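PDB 2YYS: proline iminopeptidase-related protein from Thermus thermophilus, which is of unknown function but is probably a peptidase of the alpha/beta-hydrolase class. Local coordinates for residues V41-L50 with W258-F269. Sequence-based numbering, arbitrary orientation.
Sequences VLREGLQDYL and WIDAPEAFEEAF
The indole of W258 takes the backbone of G45 over one face, CD1 lying 3.4 Å from G45 CA, while a water sits in the ring plane at its edge. F265 has W258 CB over one face, F269 CB over the other and Y49 CE2 at its edge; F269 carries L46 CD2 on a face and Y49 CB at its edge. In this alpha/beta-hydrolase fold, helix 40-46 and the residues following it pack on the short helix 257-260, which carries W258, and on helix 262-274, which carries F265 and F269. Behind them lies the central sheet, where L100 of strand 97-102 touches L46, L50 and F269, and L224 of strand 221-226 touches both phenylalanines. The lack of a side chain at G45 is what admits the indole, since a beta-carbon there would collide with W258 NE1. L42, with CG anti to its own N (chi1 -165°), sends CD1 to 3.4 Å from W258 CH2, crossing the indole at about a right angle. L46 CD2 approaches F265 CZ at 3.6 Å, and L50 CD2 reaches F269 CE2. The Y49 ring lies across the aliphatic part of E266, CE1 3.6 Å from E266 CG, its plane turned 50° from the carboxylate. Replacing Y49 with an alanine would probably uncover the edge of F265 and leave the E266 methylenes without their aromatic neighbour. The polar link is indirect: the bridging water accepts from W258 NE1 at 2.8 Å and donates to V41 O at 2.9 Å.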
ATOM      1  N   VAL A  41       4.925  -9.336  -4.374  1.00 17.97           N
ATOM      2  CA  VAL A  41       4.134  -9.155  -5.595  1.00 18.19           C
ATOM      3  C   VAL A  41       4.288  -7.728  -6.123  1.00 18.19           C
ATOM      4  O   VAL A  41       4.400  -7.476  -7.334  1.00 17.41           O
ATOM      5  CB  VAL A  41       2.653  -9.497  -5.347  1.00 18.10           C
ATOM      6  CG1 VAL A  41       1.743  -8.920  -6.431  1.00 18.54           C
ATOM      7  CG2 VAL A  41       2.491 -11.003  -5.284  1.00 19.22           C
ATOM      8  N   LEU A  42       4.316  -6.802  -5.178  1.00 17.74           N
ATOM      9  CA  LEU A  42       4.443  -5.389  -5.491  1.00 18.26           C
ATOM     10  C   LEU A  42       5.744  -5.111  -6.228  1.00 18.86           C
ATOM     11  O   LEU A  42       5.749  -4.437  -7.260  1.00 20.40           O
ATOM     12  CB  LEU A  42       4.337  -4.588  -4.202  1.00 18.15           C
ATOM     13  CG  LEU A  42       4.088  -3.102  -4.299  1.00 19.06           C
ATOM     14  CD1 LEU A  42       2.920  -2.760  -5.203  1.00 18.57           C
ATOM     15  CD2 LEU A  42       3.846  -2.575  -2.872  1.00 20.03           C
ATOM     16  N   ARG A  43       6.849  -5.681  -5.756  1.00 19.82           N
ATOM     17  CA  ARG A  43       8.115  -5.521  -6.465  1.00 20.11           C
ATOM     18  C   ARG A  43       8.060  -6.093  -7.886  1.00 20.34           C
ATOM     19  O   ARG A  43       8.547  -5.467  -8.832  1.00 20.25           O
ATOM     20  CB  ARG A  43       9.269  -6.175  -5.710  1.00 20.21           C
ATOM     21  CG  ARG A  43      10.515  -6.278  -6.569  1.00 20.18           C
ATOM     22  CD  ARG A  43      11.786  -6.651  -5.845  1.00 20.22           C
ATOM     23  NE  ARG A  43      12.898  -6.736  -6.801  1.00 19.18           N
ATOM     24  CZ  ARG A  43      14.133  -7.093  -6.497  1.00 19.82           C
ATOM     25  NH1 ARG A  43      14.456  -7.387  -5.248  1.00 20.34           N
ATOM     26  NH2 ARG A  43      15.060  -7.145  -7.445  1.00 20.63           N
ATOM     27  N   GLU A  44       7.494  -7.290  -8.039  1.00 20.26           N
ATOM     28  CA  GLU A  44       7.416  -7.925  -9.349  1.00 20.21           C
ATOM     29  C   GLU A  44       6.618  -7.062 -10.332  1.00 19.97           C
ATOM     30  O   GLU A  44       6.920  -7.033 -11.513  1.00 20.36           O
ATOM     31  CB  GLU A  44       6.814  -9.336  -9.251  1.00 20.48           C
ATOM     32  CG  GLU A  44       7.609 -10.324  -8.397  1.00 21.33           C
ATOM     33  CD  GLU A  44       8.998 -10.656  -8.948  1.00 24.79           C
ATOM     34  OE1 GLU A  44       9.181 -10.681 -10.182  1.00 25.04           O
ATOM     35  OE2 GLU A  44       9.920 -10.897  -8.136  1.00 26.47           O
ATOM     36  N   GLY A  45       5.608  -6.355  -9.840  1.00 20.07           N
ATOM     37  CA  GLY A  45       4.801  -5.484 -10.671  1.00 19.99           C
ATOM     38  C   GLY A  45       5.395  -4.125 -11.010  1.00 19.90           C
ATOM     39  O   GLY A  45       5.104  -3.567 -12.070  1.00 20.30           O
ATOM     40  N   LEU A  46       6.223  -3.578 -10.131  1.00 19.60           N
ATOM     41  CA  LEU A  46       6.708  -2.208 -10.298  1.00 19.53           C
ATOM     42  C   LEU A  46       8.127  -2.109 -10.842  1.00 19.84           C
ATOM     43  O   LEU A  46       8.438  -1.135 -11.532  1.00 19.17           O
ATOM     44  CB  LEU A  46       6.613  -1.437  -8.974  1.00 19.21           C
ATOM     45  CG  LEU A  46       5.221  -1.361  -8.339  1.00 20.61           C
ATOM     46  CD1 LEU A  46       5.258  -0.553  -7.060  1.00 20.88           C
ATOM     47  CD2 LEU A  46       4.183  -0.774  -9.294  1.00 21.48           C
ATOM     48  N   GLN A  47       8.976  -3.089 -10.528  1.00 20.51           N
ATOM     49  CA  GLN A  47      10.429  -2.950 -10.698  1.00 21.51           C
ATOM     50  C   GLN A  47      10.859  -2.624 -12.137  1.00 21.71           C
ATOM     51  O   GLN A  47      11.831  -1.916 -12.327  1.00 21.03           O
ATOM     52  CB  GLN A  47      11.192  -4.187 -10.169  1.00 21.66           C
ATOM     53  CG  GLN A  47      10.993  -5.469 -11.017  1.00 24.64           C
ATOM     54  CD  GLN A  47      11.611  -6.757 -10.417  1.00 26.90           C
ATOM     55  OE1 GLN A  47      12.493  -6.707  -9.559  1.00 26.46           O
ATOM     56  NE2 GLN A  47      11.138  -7.906 -10.890  1.00 26.76           N
ATOM     57  N   ASP A  48      10.136  -3.128 -13.134  1.00 22.39           N
ATOM     58  CA  ASP A  48      10.467  -2.872 -14.546  1.00 23.72           C
ATOM     59  C   ASP A  48      10.425  -1.386 -14.923  1.00 23.91           C
ATOM     60  O   ASP A  48      11.064  -0.971 -15.888  1.00 23.23           O
ATOM     61  CB  ASP A  48       9.505  -3.615 -15.483  1.00 24.45           C
ATOM     62  CG  ASP A  48       9.693  -5.119 -15.468  1.00 27.21           C
ATOM     63  OD1 ASP A  48      10.780  -5.624 -15.088  1.00 30.28           O
ATOM     64  OD2 ASP A  48       8.778  -5.876 -15.833  1.00 32.85           O
ATOM     65  N   TYR A  49       9.659  -0.598 -14.171  1.00 23.95           N
ATOM     66  CA  TYR A  49       9.519   0.833 -14.436  1.00 24.19           C
ATOM     67  C   TYR A  49      10.449   1.700 -13.595  1.00 24.16           C
ATOM     68  O   TYR A  49      10.451   2.913 -13.745  1.00 24.26           O
ATOM     69  CB  TYR A  49       8.060   1.236 -14.213  1.00 24.26           C
ATOM     70  CG  TYR A  49       7.108   0.306 -14.933  1.00 25.28           C
ATOM     71  CD1 TYR A  49       7.124   0.212 -16.327  1.00 28.09           C
ATOM     72  CD2 TYR A  49       6.228  -0.510 -14.232  1.00 26.66           C
ATOM     73  CE1 TYR A  49       6.269  -0.650 -17.002  1.00 28.96           C
ATOM     74  CE2 TYR A  49       5.360  -1.386 -14.902  1.00 28.47           C
ATOM     75  CZ  TYR A  49       5.384  -1.445 -16.286  1.00 29.76           C
ATOM     76  OH  TYR A  49       4.531  -2.302 -16.952  1.00 31.47           O
ATOM     77  N   LEU A  50      11.271   1.081 -12.749  1.00 24.30           N
ATOM     78  CA  LEU A  50      11.997   1.801 -11.700  1.00 24.16           C
ATOM     79  C   LEU A  50      13.527   1.719 -11.808  1.00 25.68           C
ATOM     80  O   LEU A  50      14.243   1.935 -10.825  1.00 25.14           O
ATOM     81  CB  LEU A  50      11.538   1.287 -10.328  1.00 23.35           C
ATOM     82  CG  LEU A  50      10.076   1.557  -9.964  1.00 21.53           C
ATOM     83  CD1 LEU A  50       9.785   1.029  -8.566  1.00 19.73           C
ATOM     84  CD2 LEU A  50       9.698   3.037 -10.056  1.00 21.24           C
ATOM     85  N   TRP A 258      -1.711  -3.528 -12.181  1.00 20.63           N
ATOM     86  CA  TRP A 258      -0.659  -3.764 -13.162  1.00 21.03           C
ATOM     87  C   TRP A 258      -0.751  -5.172 -13.786  1.00 21.94           C
ATOM     88  O   TRP A 258      -0.249  -5.396 -14.876  1.00 22.85           O
ATOM     89  CB  TRP A 258       0.734  -3.536 -12.532  1.00 21.12           C
ATOM     90  CG  TRP A 258       0.953  -4.322 -11.286  1.00 18.96           C
ATOM     91  CD1 TRP A 258       1.430  -5.594 -11.204  1.00 19.07           C
ATOM     92  CD2 TRP A 258       0.672  -3.911  -9.941  1.00 17.43           C
ATOM     93  NE1 TRP A 258       1.463  -6.000  -9.890  1.00 19.91           N
ATOM     94  CE2 TRP A 258       1.012  -4.982  -9.094  1.00 18.49           C
ATOM     95  CE3 TRP A 258       0.181  -2.738  -9.360  1.00 17.99           C
ATOM     96  CZ2 TRP A 258       0.857  -4.923  -7.705  1.00 19.70           C
ATOM     97  CZ3 TRP A 258       0.020  -2.680  -7.978  1.00 17.87           C
ATOM     98  CH2 TRP A 258       0.359  -3.762  -7.169  1.00 18.38           C
ATOM     99  N   ILE A 259      -1.371  -6.112 -13.076  1.00 22.14           N
ATOM    100  CA  ILE A 259      -1.641  -7.448 -13.595  1.00 22.71           C
ATOM    101  C   ILE A 259      -2.822  -7.444 -14.579  1.00 22.52           C
ATOM    102  O   ILE A 259      -2.755  -8.051 -15.644  1.00 22.58           O
ATOM    103  CB  ILE A 259      -1.946  -8.409 -12.428  1.00 22.85           C
ATOM    104  CG1 ILE A 259      -0.698  -8.622 -11.564  1.00 23.06           C
ATOM    105  CG2 ILE A 259      -2.479  -9.753 -12.943  1.00 24.09           C
ATOM    106  CD1 ILE A 259      -0.932  -9.572 -10.383  1.00 22.13           C
ATOM    107  N   ASP A 260      -3.908  -6.777 -14.188  1.00 21.96           N
ATOM    108  CA  ASP A 260      -5.126  -6.731 -14.984  1.00 21.68           C
ATOM    109  C   ASP A 260      -4.954  -5.887 -16.243  1.00 21.60           C
ATOM    110  O   ASP A 260      -5.552  -6.185 -17.261  1.00 21.69           O
ATOM    111  CB  ASP A 260      -6.286  -6.155 -14.165  1.00 21.44           C
ATOM    112  CG  ASP A 260      -6.746  -7.070 -13.062  1.00 22.35           C
ATOM    113  OD1 ASP A 260      -6.845  -8.300 -13.287  1.00 23.44           O
ATOM    114  OD2 ASP A 260      -7.051  -6.642 -11.921  1.00 23.53           O
ATOM    115  N   ALA A 261      -4.136  -4.837 -16.177  1.00 21.48           N
ATOM    116  CA  ALA A 261      -4.041  -3.867 -17.258  1.00 21.48           C
ATOM    117  C   ALA A 261      -2.608  -3.348 -17.426  1.00 22.30           C
ATOM    118  O   ALA A 261      -2.334  -2.168 -17.196  1.00 21.30           O
ATOM    119  CB  ALA A 261      -5.006  -2.724 -17.008  1.00 21.41           C
ATOM    120  N   PRO A 262      -1.707  -4.227 -17.867  1.00 23.28           N
ATOM    121  CA  PRO A 262      -0.270  -3.923 -17.875  1.00 24.19           C
ATOM    122  C   PRO A 262       0.083  -2.694 -18.685  1.00 24.78           C
ATOM    123  O   PRO A 262       0.896  -1.896 -18.234  1.00 25.05           O
ATOM    124  CB  PRO A 262       0.388  -5.168 -18.500  1.00 24.15           C
ATOM    125  CG  PRO A 262      -0.674  -6.199 -18.658  1.00 24.32           C
ATOM    126  CD  PRO A 262      -2.011  -5.562 -18.410  1.00 23.63           C
ATOM    127  N   GLU A 263      -0.517  -2.572 -19.861  1.00 25.62           N
ATOM    128  CA  GLU A 263      -0.270  -1.468 -20.782  1.00 26.51           C
ATOM    129  C   GLU A 263      -0.773  -0.114 -20.259  1.00 25.18           C
ATOM    130  O   GLU A 263      -0.044   0.874 -20.255  1.00 24.41           O
ATOM    131  CB  GLU A 263      -0.872  -1.794 -22.169  1.00 27.57           C
ATOM    132  CG  GLU A 263      -2.417  -1.867 -22.259  1.00 32.58           C
ATOM    133  CD  GLU A 263      -3.093  -2.954 -21.384  1.00 35.96           C
ATOM    134  OE1 GLU A 263      -2.792  -4.170 -21.561  1.00 37.84           O
ATOM    135  OE2 GLU A 263      -3.950  -2.589 -20.531  1.00 36.00           O
ATOM    136  N   ALA A 264      -2.019  -0.078 -19.806  1.00 24.31           N
ATOM    137  CA  ALA A 264      -2.583   1.142 -19.259  1.00 23.87           C
ATOM    138  C   ALA A 264      -1.803   1.545 -18.001  1.00 23.39           C
ATOM    139  O   ALA A 264      -1.594   2.726 -17.772  1.00 22.95           O
ATOM    140  CB  ALA A 264      -4.055   0.962 -18.945  1.00 23.75           C
ATOM    141  N   PHE A 265      -1.346   0.560 -17.222  1.00 22.99           N
ATOM    142  CA  PHE A 265      -0.632   0.841 -15.982  1.00 22.87           C
ATOM    143  C   PHE A 265       0.720   1.459 -16.280  1.00 23.18           C
ATOM    144  O   PHE A 265       1.116   2.431 -15.648  1.00 22.76           O
ATOM    145  CB  PHE A 265      -0.437  -0.401 -15.120  1.00 22.39           C
ATOM    146  CG  PHE A 265       0.312  -0.120 -13.845  1.00 22.31           C
ATOM    147  CD1 PHE A 265      -0.352   0.371 -12.736  1.00 20.58           C
ATOM    148  CD2 PHE A 265       1.687  -0.292 -13.778  1.00 22.10           C
ATOM    149  CE1 PHE A 265       0.331   0.653 -11.579  1.00 21.10           C
ATOM    150  CE2 PHE A 265       2.380  -0.018 -12.612  1.00 22.56           C
ATOM    151  CZ  PHE A 265       1.699   0.459 -11.511  1.00 21.62           C
ATOM    152  N   GLU A 266       1.418   0.893 -17.255  1.00 23.66           N
ATOM    153  CA  GLU A 266       2.735   1.376 -17.637  1.00 24.01           C
ATOM    154  C   GLU A 266       2.654   2.851 -17.999  1.00 23.92           C
ATOM    155  O   GLU A 266       3.473   3.649 -17.567  1.00 23.08           O
ATOM    156  CB  GLU A 266       3.270   0.586 -18.828  1.00 24.32           C
ATOM    157  CG  GLU A 266       4.455   1.258 -19.514  1.00 26.86           C
ATOM    158  CD  GLU A 266       5.161   0.359 -20.511  1.00 29.92           C
ATOM    159  OE1 GLU A 266       4.507  -0.492 -21.128  1.00 32.64           O
ATOM    160  OE2 GLU A 266       6.377   0.521 -20.686  1.00 34.48           O
ATOM    161  N   GLU A 267       1.664   3.198 -18.815  1.00 23.96           N
ATOM    162  CA  GLU A 267       1.466   4.582 -19.231  1.00 24.28           C
ATOM    163  C   GLU A 267       1.179   5.496 -18.022  1.00 23.15           C
ATOM    164  O   GLU A 267       1.804   6.544 -17.874  1.00 22.48           O
ATOM    165  CB  GLU A 267       0.331   4.654 -20.266  1.00 25.14           C
ATOM    166  CG  GLU A 267      -0.207   6.047 -20.572  1.00 28.32           C
ATOM    167  CD  GLU A 267      -1.338   6.022 -21.605  1.00 32.97           C
ATOM    168  OE1 GLU A 267      -2.381   5.347 -21.374  1.00 34.86           O
ATOM    169  OE2 GLU A 267      -1.180   6.679 -22.654  1.00 35.71           O
ATOM    170  N   ALA A 268       0.248   5.095 -17.162  1.00 22.01           N
ATOM    171  CA  ALA A 268      -0.130   5.925 -16.017  1.00 21.71           C
ATOM    172  C   ALA A 268       0.997   6.012 -14.994  1.00 21.36           C
ATOM    173  O   ALA A 268       1.233   7.065 -14.423  1.00 20.89           O
ATOM    174  CB  ALA A 268      -1.395   5.401 -15.367  1.00 21.86           C
ATOM    175  N   PHE A 269       1.702   4.911 -14.774  1.00 21.62           N
ATOM    176  CA  PHE A 269       2.746   4.875 -13.753  1.00 22.05           C
ATOM    177  C   PHE A 269       3.942   5.720 -14.185  1.00 23.01           C
ATOM    178  O   PHE A 269       4.489   6.475 -13.376  1.00 22.22           O
ATOM    179  CB  PHE A 269       3.161   3.433 -13.450  1.00 21.88           C
ATOM    180  CG  PHE A 269       3.985   3.275 -12.203  1.00 21.24           C
ATOM    181  CD1 PHE A 269       3.566   3.809 -10.995  1.00 21.28           C
ATOM    182  CD2 PHE A 269       5.181   2.573 -12.236  1.00 22.20           C
ATOM    183  CE1 PHE A 269       4.321   3.653  -9.849  1.00 21.48           C
ATOM    184  CE2 PHE A 269       5.945   2.418 -11.086  1.00 22.04           C
ATOM    185  CZ  PHE A 269       5.508   2.953  -9.893  1.00 20.84           C
TER
HETATM  186  O   HOH W   1       2.883  -8.419  -9.595  1.00 13.97           O